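Local atomic coordinates of N2152 (Neocallimastix frontalis, PDB entry 5U22), a protein that probably hydrolyses glycosidic bonds in rare arabinose-containing substrates, as a rumen fungal glycoside hydrolase of family 39 with a TIM barrel and a beta sandwich. Residues Ser126-Lys131 and Gln173-Glu178; Gly82-Val87 and Val99-Ala104. One frame throughout, in Å; residues are numbered along the deposited sequence.

Interactions 1 and 2 offer a worked example of how the outer helices of a TIM barrel pack on its strands and on one another. Interaction 2 comes first along the chain and sits within the beta-alpha-beta unit formed by strand 66-70, helix 84-91 and strand 98-102. Interaction 1 opens afterwards, joining helix 117-134, the next long helix after strand 98-102, to the end of helix 160-174. The two centres lie about 13 Å apart on the same side of the chain's centre, and the contacts meet: Phe127 packs on Val84 and Ile101, while Lys131 also rests on Ile101. Helix 117-134 thus links the two, one flank turned to its predecessor and the other to its successor around the barrel wall.

Interaction 1 (Ser126-Lys131 and Gln173-Glu178); sequences SFINDK and QIDPNE
Lys131 reaches from helix 117-134 to two carboxylates that lie beyond the end of helix 160-174, and this charged cluster forms the close-set, largely buried inner part of the contact. Its chain is straight as far as CE and turns only at the last bond (chi4 -78°), which brings NZ within 2.7 Å of Asp175 OD2 and 2.9 Å of Glu178 OE1. The two acceptors are used differently: OD2 takes the ammonium group through its syn lone pair, OE1 through its anti one. The lysine chain comes across the Asp175 side chain and ends at OD2. Helix 160-174 gives way at Asp175, which opens a type I turn closed by the bond from Glu178 N to Asp175 O, so the turn sets both acids around one amine. Two acids sharing a buried lysine would be expected to favour its charged form.

One helical turn earlier, Ile128 supplies the apolar half. Its CG2 lies 3.7 Å from the carbonyl O of Ile174, its CG1 stands 3.8 Å from Ile174 CD1, and its CD1 approaches Asp175 OD2. Toward solvent the contact loosens: Ile174 is partly exposed, while Asn129, on the other side of its helix, and Pro176 and Asn177, in the turn, are exposed. On the inner side Lys131, Asp175 and Glu178 all touch strand 139-143. A helix tied to the end of its neighbour and to the turn that follows it, over strand 139-143, is characteristic of the outer helical layer of a TIM barrel.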
ATOM      1  N   SER A 126     -24.379 -13.689   7.829  1.00 16.54           N
ATOM      2  CA  SER A 126     -24.501 -12.897   9.047  1.00 19.57           C
ATOM      3  C   SER A 126     -23.653 -11.634   8.970  1.00 18.79           C
ATOM      4  O   SER A 126     -24.103 -10.557   9.381  1.00 16.94           O
ATOM      5  CB  SER A 126     -24.108 -13.730  10.267  1.00 15.63           C
ATOM      6  OG  SER A 126     -24.101 -12.926  11.432  1.00 17.65           O
ATOM      7  N   PHE A 127     -22.433 -11.732   8.423  1.00 16.14           N
ATOM      8  CA  PHE A 127     -21.607 -10.534   8.306  1.00 16.04           C
ATOM      9  C   PHE A 127     -22.242  -9.524   7.355  1.00 14.96           C
ATOM     10  O   PHE A 127     -22.271  -8.321   7.640  1.00 16.80           O
ATOM     11  CB  PHE A 127     -20.193 -10.859   7.829  1.00 16.82           C
ATOM     12  CG  PHE A 127     -19.442  -9.628   7.424  1.00 16.38           C
ATOM     13  CD1 PHE A 127     -18.950  -8.764   8.395  1.00 18.70           C
ATOM     14  CD2 PHE A 127     -19.341  -9.263   6.086  1.00 18.88           C
ATOM     15  CE1 PHE A 127     -18.318  -7.577   8.032  1.00 17.73           C
ATOM     16  CE2 PHE A 127     -18.710  -8.077   5.715  1.00 14.74           C
ATOM     17  CZ  PHE A 127     -18.201  -7.233   6.690  1.00 16.02           C
ATOM     18  N   ILE A 128     -22.734  -9.997   6.205  1.00 15.93           N
ATOM     19  CA  ILE A 128     -23.295  -9.083   5.209  1.00 16.40           C
ATOM     20  C   ILE A 128     -24.538  -8.391   5.749  1.00 17.58           C
ATOM     21  O   ILE A 128     -24.782  -7.211   5.471  1.00 16.92           O
ATOM     22  CB  ILE A 128     -23.583  -9.834   3.903  1.00 17.36           C
ATOM     23  CG1 ILE A 128     -22.260 -10.252   3.266  1.00 17.64           C
ATOM     24  CG2 ILE A 128     -24.350  -8.954   2.935  1.00 16.99           C
ATOM     25  CD1 ILE A 128     -21.342  -9.083   2.970  1.00 16.60           C
ATOM     26  N   ASN A 129     -25.342  -9.106   6.529  1.00 18.93           N
ATOM     27  CA  ASN A 129     -26.474  -8.471   7.196  1.00 18.21           C
ATOM     28  C   ASN A 129     -26.011  -7.325   8.096  1.00 22.34           C
ATOM     29  O   ASN A 129     -26.562  -6.218   8.045  1.00 21.38           O
ATOM     30  CB  ASN A 129     -27.251  -9.507   7.998  1.00 17.60           C
ATOM     31  CG  ASN A 129     -28.338  -8.884   8.847  1.00 34.44           C
ATOM     32  OD1 ASN A 129     -29.390  -8.489   8.337  1.00 39.06           O
ATOM     33  ND2 ASN A 129     -28.097  -8.798  10.154  1.00 32.52           N
ATOM     34  N   ASP A 130     -24.992  -7.575   8.928  1.00 17.79           N
ATOM     35  CA  ASP A 130     -24.489  -6.525   9.811  1.00 15.72           C
ATOM     36  C   ASP A 130     -23.864  -5.390   9.017  1.00 23.34           C
ATOM     37  O   ASP A 130     -23.984  -4.219   9.398  1.00 22.61           O
ATOM     38  CB  ASP A 130     -23.468  -7.095  10.794  1.00 17.07           C
ATOM     39  CG  ASP A 130     -24.084  -8.075  11.774  1.00 26.12           C
ATOM     40  OD1 ASP A 130     -25.329  -8.096  11.895  1.00 28.38           O
ATOM     41  OD2 ASP A 130     -23.328  -8.816  12.434  1.00 21.96           O
ATOM     42  N   LYS A 131     -23.166  -5.729   7.931  1.00 17.10           N
ATOM     43  CA  LYS A 131     -22.605  -4.723   7.033  1.00 17.56           C
ATOM     44  C   LYS A 131     -23.686  -3.782   6.513  1.00 17.60           C
ATOM     45  O   LYS A 131     -23.555  -2.558   6.604  1.00 20.01           O
ATOM     46  CB  LYS A 131     -21.879  -5.419   5.879  1.00 19.78           C
ATOM     47  CG  LYS A 131     -21.289  -4.493   4.818  1.00 18.49           C
ATOM     48  CD  LYS A 131     -20.518  -5.299   3.776  1.00 19.68           C
ATOM     49  CE  LYS A 131     -19.918  -4.413   2.662  1.00 20.02           C
ATOM     50  NZ  LYS A 131     -20.901  -3.975   1.640  1.00 24.59           N
ATOM     51  N   GLN A 173     -25.162 -12.303  -5.095  1.00 20.01           N
ATOM     52  CA  GLN A 173     -26.573 -12.371  -4.745  1.00 21.22           C
ATOM     53  C   GLN A 173     -26.896 -11.481  -3.546  1.00 21.10           C
ATOM     54  O   GLN A 173     -27.866 -10.716  -3.582  1.00 20.61           O
ATOM     55  CB  GLN A 173     -26.971 -13.824  -4.466  1.00 22.65           C
ATOM     56  N   ILE A 174     -26.101 -11.558  -2.472  1.00 20.19           N
ATOM     57  CA  ILE A 174     -26.476 -10.888  -1.231  1.00 16.34           C
ATOM     58  C   ILE A 174     -25.833  -9.512  -1.030  1.00 16.87           C
ATOM     59  O   ILE A 174     -26.293  -8.759  -0.163  1.00 17.74           O
ATOM     60  CB  ILE A 174     -26.195 -11.777  -0.002  1.00 19.80           C
ATOM     61  CG1 ILE A 174     -24.687 -11.940   0.248  1.00 24.38           C
ATOM     62  CG2 ILE A 174     -26.871 -13.144  -0.162  1.00 20.65           C
ATOM     63  CD1 ILE A 174     -24.375 -12.830   1.457  1.00 21.29           C
ATOM     64  N   ASP A 175     -24.793  -9.160  -1.785  1.00 16.31           N
ATOM     65  CA  ASP A 175     -24.186  -7.824  -1.702  1.00 15.36           C
ATOM     66  C   ASP A 175     -23.787  -7.381  -3.106  1.00 20.51           C
ATOM     67  O   ASP A 175     -22.608  -7.165  -3.404  1.00 16.61           O
ATOM     68  CB  ASP A 175     -22.990  -7.833  -0.742  1.00 14.46           C
ATOM     69  CG  ASP A 175     -22.548  -6.436  -0.316  1.00 18.70           C
ATOM     70  OD1 ASP A 175     -23.199  -5.440  -0.710  1.00 20.44           O
ATOM     71  OD2 ASP A 175     -21.540  -6.330   0.436  1.00 18.42           O
ATOM     72  N   PRO A 176     -24.769  -7.227  -4.002  1.00 20.01           N
ATOM     73  CA  PRO A 176     -24.454  -7.104  -5.438  1.00 19.90           C
ATOM     74  C   PRO A 176     -23.675  -5.851  -5.803  1.00 18.61           C
ATOM     75  O   PRO A 176     -22.962  -5.842  -6.813  1.00 22.54           O
ATOM     76  CB  PRO A 176     -25.847  -7.115  -6.093  1.00 21.06           C
ATOM     77  CG  PRO A 176     -26.763  -6.608  -5.035  1.00 21.93           C
ATOM     78  CD  PRO A 176     -26.215  -7.154  -3.741  1.00 18.78           C
ATOM     79  N   ASN A 177     -23.782  -4.787  -5.016  1.00 19.14           N
ATOM     80  CA  ASN A 177     -23.120  -3.542  -5.367  1.00 20.74           C
ATOM     81  C   ASN A 177     -21.725  -3.414  -4.769  1.00 20.33           C
ATOM     82  O   ASN A 177     -21.057  -2.394  -4.992  1.00 19.95           O
ATOM     83  CB  ASN A 177     -24.011  -2.381  -4.947  1.00 18.76           C
ATOM     84  CG  ASN A 177     -25.351  -2.445  -5.629  1.00 27.58           C
ATOM     85  OD1 ASN A 177     -25.421  -2.673  -6.841  1.00 25.36           O
ATOM     86  ND2 ASN A 177     -26.416  -2.294  -4.863  1.00 23.11           N
ATOM     87  N   GLU A 178     -21.257  -4.424  -4.047  1.00 18.52           N
ATOM     88  CA  GLU A 178     -19.933  -4.356  -3.457  1.00 19.17           C
ATOM     89  C   GLU A 178     -18.907  -4.985  -4.393  1.00 18.04           C
ATOM     90  O   GLU A 178     -19.209  -5.915  -5.145  1.00 17.89           O
ATOM     91  CB  GLU A 178     -19.918  -5.057  -2.094  1.00 20.37           C
ATOM     92  CG  GLU A 178     -18.627  -4.873  -1.304  1.00 17.30           C
ATOM     93  CD  GLU A 178     -18.291  -3.409  -1.057  1.00 19.83           C
ATOM     94  OE1 GLU A 178     -18.731  -2.863  -0.016  1.00 18.81           O
ATOM     95  OE2 GLU A 178     -17.588  -2.805  -1.905  1.00 19.20           O
TER

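Interaction 2 (Gly82-Val87 and Val99-Ala104); sequences GDVIKV and VTIELA
Val84 meets strand 98-102 from the first turn of helix 84-91, and its two methyls divide the work. Its CB points at the strand and carries both branches into the contact. CG2, anti to the backbone N, settles against both methyls of Val99, with CG2 of that residue at 3.7 Å and CG1 at 3.8 Å. The same Val84 CG2 also lies 3.8 Å from the carbonyl O of Thr100 and 3.9 Å from Ile101 CG1. Val84 CG1 touches that Ile101 CG1 more distantly, at 4.1 Å. One turn further along the helix, Val87 CG1 closes on Val99 CG2 at 4.2 Å, so that Val99 is touched from two successive turns.

The start of the helix is fixed by its N-cap, Asp83, whose OD1 accepts from Lys86 N (2.9 Å, with an N-H...O angle of 163°). Glu49 in turn receives the backbone N-H groups of Gly82 and Asp83.

No hydrogen bond joins the two segments. Helix and strand, parts of one beta-alpha-beta unit, are therefore held here by branched aliphatic groups, while polar bonding is left to the cap and to the neighbouring strands, which suggests that hydrophobic burial supplies most of the cohesion between these two segments.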
ATOM      1  N   GLY A  82      -9.888  -6.037  15.578  1.00 19.77           N
ATOM      2  CA  GLY A  82      -9.847  -5.500  14.233  1.00 19.64           C
ATOM      3  C   GLY A  82     -11.158  -5.430  13.486  1.00 18.76           C
ATOM      4  O   GLY A  82     -11.134  -5.233  12.265  1.00 19.00           O
ATOM      5  N   ASP A  83     -12.294  -5.571  14.168  1.00 15.64           N
ATOM      6  CA  ASP A  83     -13.587  -5.676  13.498  1.00 14.78           C
ATOM      7  C   ASP A  83     -13.746  -4.598  12.434  1.00 17.18           C
ATOM      8  O   ASP A  83     -13.637  -3.405  12.724  1.00 20.83           O
ATOM      9  CB  ASP A  83     -14.709  -5.578  14.527  1.00 16.88           C
ATOM     10  CG  ASP A  83     -16.086  -5.666  13.897  1.00 20.53           C
ATOM     11  OD1 ASP A  83     -16.612  -4.613  13.480  1.00 25.92           O
ATOM     12  OD2 ASP A  83     -16.645  -6.781  13.834  1.00 26.62           O
ATOM     13  N   VAL A  84     -14.005  -5.026  11.195  1.00 15.79           N
ATOM     14  CA  VAL A  84     -13.972  -4.093  10.073  1.00 14.37           C
ATOM     15  C   VAL A  84     -15.115  -3.092  10.147  1.00 15.67           C
ATOM     16  O   VAL A  84     -14.974  -1.959   9.678  1.00 16.73           O
ATOM     17  CB  VAL A  84     -13.984  -4.854   8.737  1.00 16.47           C
ATOM     18  CG1 VAL A  84     -15.349  -5.546   8.508  1.00 17.84           C
ATOM     19  CG2 VAL A  84     -13.616  -3.909   7.566  1.00 14.70           C
ATOM     20  N   ILE A  85     -16.256  -3.468  10.730  1.00 14.15           N
ATOM     21  CA  ILE A  85     -17.341  -2.496  10.827  1.00 17.74           C
ATOM     22  C   ILE A  85     -16.972  -1.387  11.805  1.00 18.48           C
ATOM     23  O   ILE A  85     -17.220  -0.203  11.540  1.00 18.21           O
ATOM     24  CB  ILE A  85     -18.665  -3.189  11.203  1.00 18.39           C
ATOM     25  CG1 ILE A  85     -19.135  -4.054  10.027  1.00 19.50           C
ATOM     26  CG2 ILE A  85     -19.720  -2.141  11.547  1.00 23.12           C
ATOM     27  CD1 ILE A  85     -20.424  -4.802  10.271  1.00 19.16           C
ATOM     28  N   LYS A  86     -16.363  -1.749  12.941  1.00 18.13           N
ATOM     29  CA  LYS A  86     -15.856  -0.742  13.867  1.00 19.66           C
ATOM     30  C   LYS A  86     -14.739   0.079  13.238  1.00 19.61           C
ATOM     31  O   LYS A  86     -14.643   1.289  13.473  1.00 17.44           O
ATOM     32  CB  LYS A  86     -15.359  -1.394  15.162  1.00 20.41           C
ATOM     33  CG  LYS A  86     -16.428  -2.122  15.990  1.00 21.56           C
ATOM     34  CD  LYS A  86     -17.793  -1.419  15.938  1.00 33.65           C
ATOM     35  CE  LYS A  86     -17.850  -0.147  16.775  1.00 36.69           C
ATOM     36  NZ  LYS A  86     -18.688   0.913  16.122  1.00 44.08           N
ATOM     37  N   VAL A  87     -13.875  -0.556  12.444  1.00 17.96           N
ATOM     38  CA  VAL A  87     -12.776   0.185  11.827  1.00 16.83           C
ATOM     39  C   VAL A  87     -13.315   1.156  10.786  1.00 19.84           C
ATOM     40  O   VAL A  87     -12.892   2.322  10.718  1.00 18.78           O
ATOM     41  CB  VAL A  87     -11.751  -0.792  11.224  1.00 18.07           C
ATOM     42  CG1 VAL A  87     -10.726  -0.047  10.372  1.00 17.16           C
ATOM     43  CG2 VAL A  87     -11.057  -1.568  12.332  1.00 17.46           C
ATOM     44  N   VAL A  99     -11.809   0.713   3.645  1.00 14.02           N
ATOM     45  CA  VAL A  99     -11.210  -0.432   4.324  1.00 13.62           C
ATOM     46  C   VAL A  99     -11.663  -1.725   3.653  1.00 14.43           C
ATOM     47  O   VAL A  99     -12.850  -1.903   3.347  1.00 17.53           O
ATOM     48  CB  VAL A  99     -11.524  -0.434   5.834  1.00 14.50           C
ATOM     49  CG1 VAL A  99     -13.041  -0.414   6.101  1.00 15.88           C
ATOM     50  CG2 VAL A  99     -10.854  -1.619   6.498  1.00 14.77           C
ATOM     51  N   THR A 100     -10.706  -2.615   3.413  1.00 12.98           N
ATOM     52  CA  THR A 100     -10.955  -3.913   2.798  1.00 14.41           C
ATOM     53  C   THR A 100     -11.527  -4.874   3.836  1.00 14.47           C
ATOM     54  O   THR A 100     -11.010  -4.968   4.953  1.00 15.48           O
ATOM     55  CB  THR A 100      -9.645  -4.476   2.243  1.00 18.84           C
ATOM     56  OG1 THR A 100      -9.101  -3.578   1.264  1.00 17.07           O
ATOM     57  CG2 THR A 100      -9.846  -5.861   1.628  1.00 16.51           C
ATOM     58  N   ILE A 101     -12.577  -5.607   3.459  1.00 16.10           N
ATOM     59  CA  ILE A 101     -13.158  -6.648   4.308  1.00 14.56           C
ATOM     60  C   ILE A 101     -12.476  -7.983   4.021  1.00 15.77           C
ATOM     61  O   ILE A 101     -12.721  -8.599   2.981  1.00 14.59           O
ATOM     62  CB  ILE A 101     -14.665  -6.770   4.077  1.00 13.18           C
ATOM     63  CG1 ILE A 101     -15.355  -5.453   4.420  1.00 12.67           C
ATOM     64  CG2 ILE A 101     -15.224  -7.928   4.904  1.00 13.90           C
ATOM     65  CD1 ILE A 101     -16.761  -5.321   3.863  1.00 13.25           C
ATOM     66  N   GLU A 102     -11.686  -8.476   4.971  1.00 15.51           N
ATOM     67  CA  GLU A 102     -11.002  -9.771   4.816  1.00 13.61           C
ATOM     68  C   GLU A 102     -11.896 -10.866   5.396  1.00 12.83           C
ATOM     69  O   GLU A 102     -11.876 -11.148   6.594  1.00 12.73           O
ATOM     70  CB  GLU A 102      -9.640  -9.744   5.500  1.00 14.42           C
ATOM     71  CG  GLU A 102      -8.770 -10.990   5.213  1.00 13.71           C
ATOM     72  CD  GLU A 102      -7.590 -11.124   6.178  1.00 23.74           C
ATOM     73  OE1 GLU A 102      -7.611 -10.464   7.238  1.00 19.38           O
ATOM     74  OE2 GLU A 102      -6.651 -11.892   5.878  1.00 18.24           O
ATOM     75  N   LEU A 103     -12.696 -11.495   4.535  1.00 16.47           N
ATOM     76  CA  LEU A 103     -13.663 -12.479   5.019  1.00 13.33           C
ATOM     77  C   LEU A 103     -12.987 -13.701   5.630  1.00 16.29           C
ATOM     78  O   LEU A 103     -13.567 -14.335   6.519  1.00 15.59           O
ATOM     79  CB  LEU A 103     -14.586 -12.916   3.874  1.00 13.67           C
ATOM     80  CG  LEU A 103     -15.525 -11.851   3.303  1.00 12.26           C
ATOM     81  CD1 LEU A 103     -16.161 -12.323   1.990  1.00 16.19           C
ATOM     82  CD2 LEU A 103     -16.606 -11.532   4.316  1.00 13.38           C
ATOM     83  N   ALA A 104     -11.779 -14.057   5.166  1.00 18.60           N
ATOM     84  CA  ALA A 104     -11.124 -15.269   5.660  1.00 17.98           C
ATOM     85  C   ALA A 104     -10.985 -15.255   7.174  1.00 14.90           C
ATOM     86  O   ALA A 104     -11.060 -16.307   7.818  1.00 16.85           O
ATOM     87  CB  ALA A 104      -9.743 -15.433   5.017  1.00 16.27           C
TER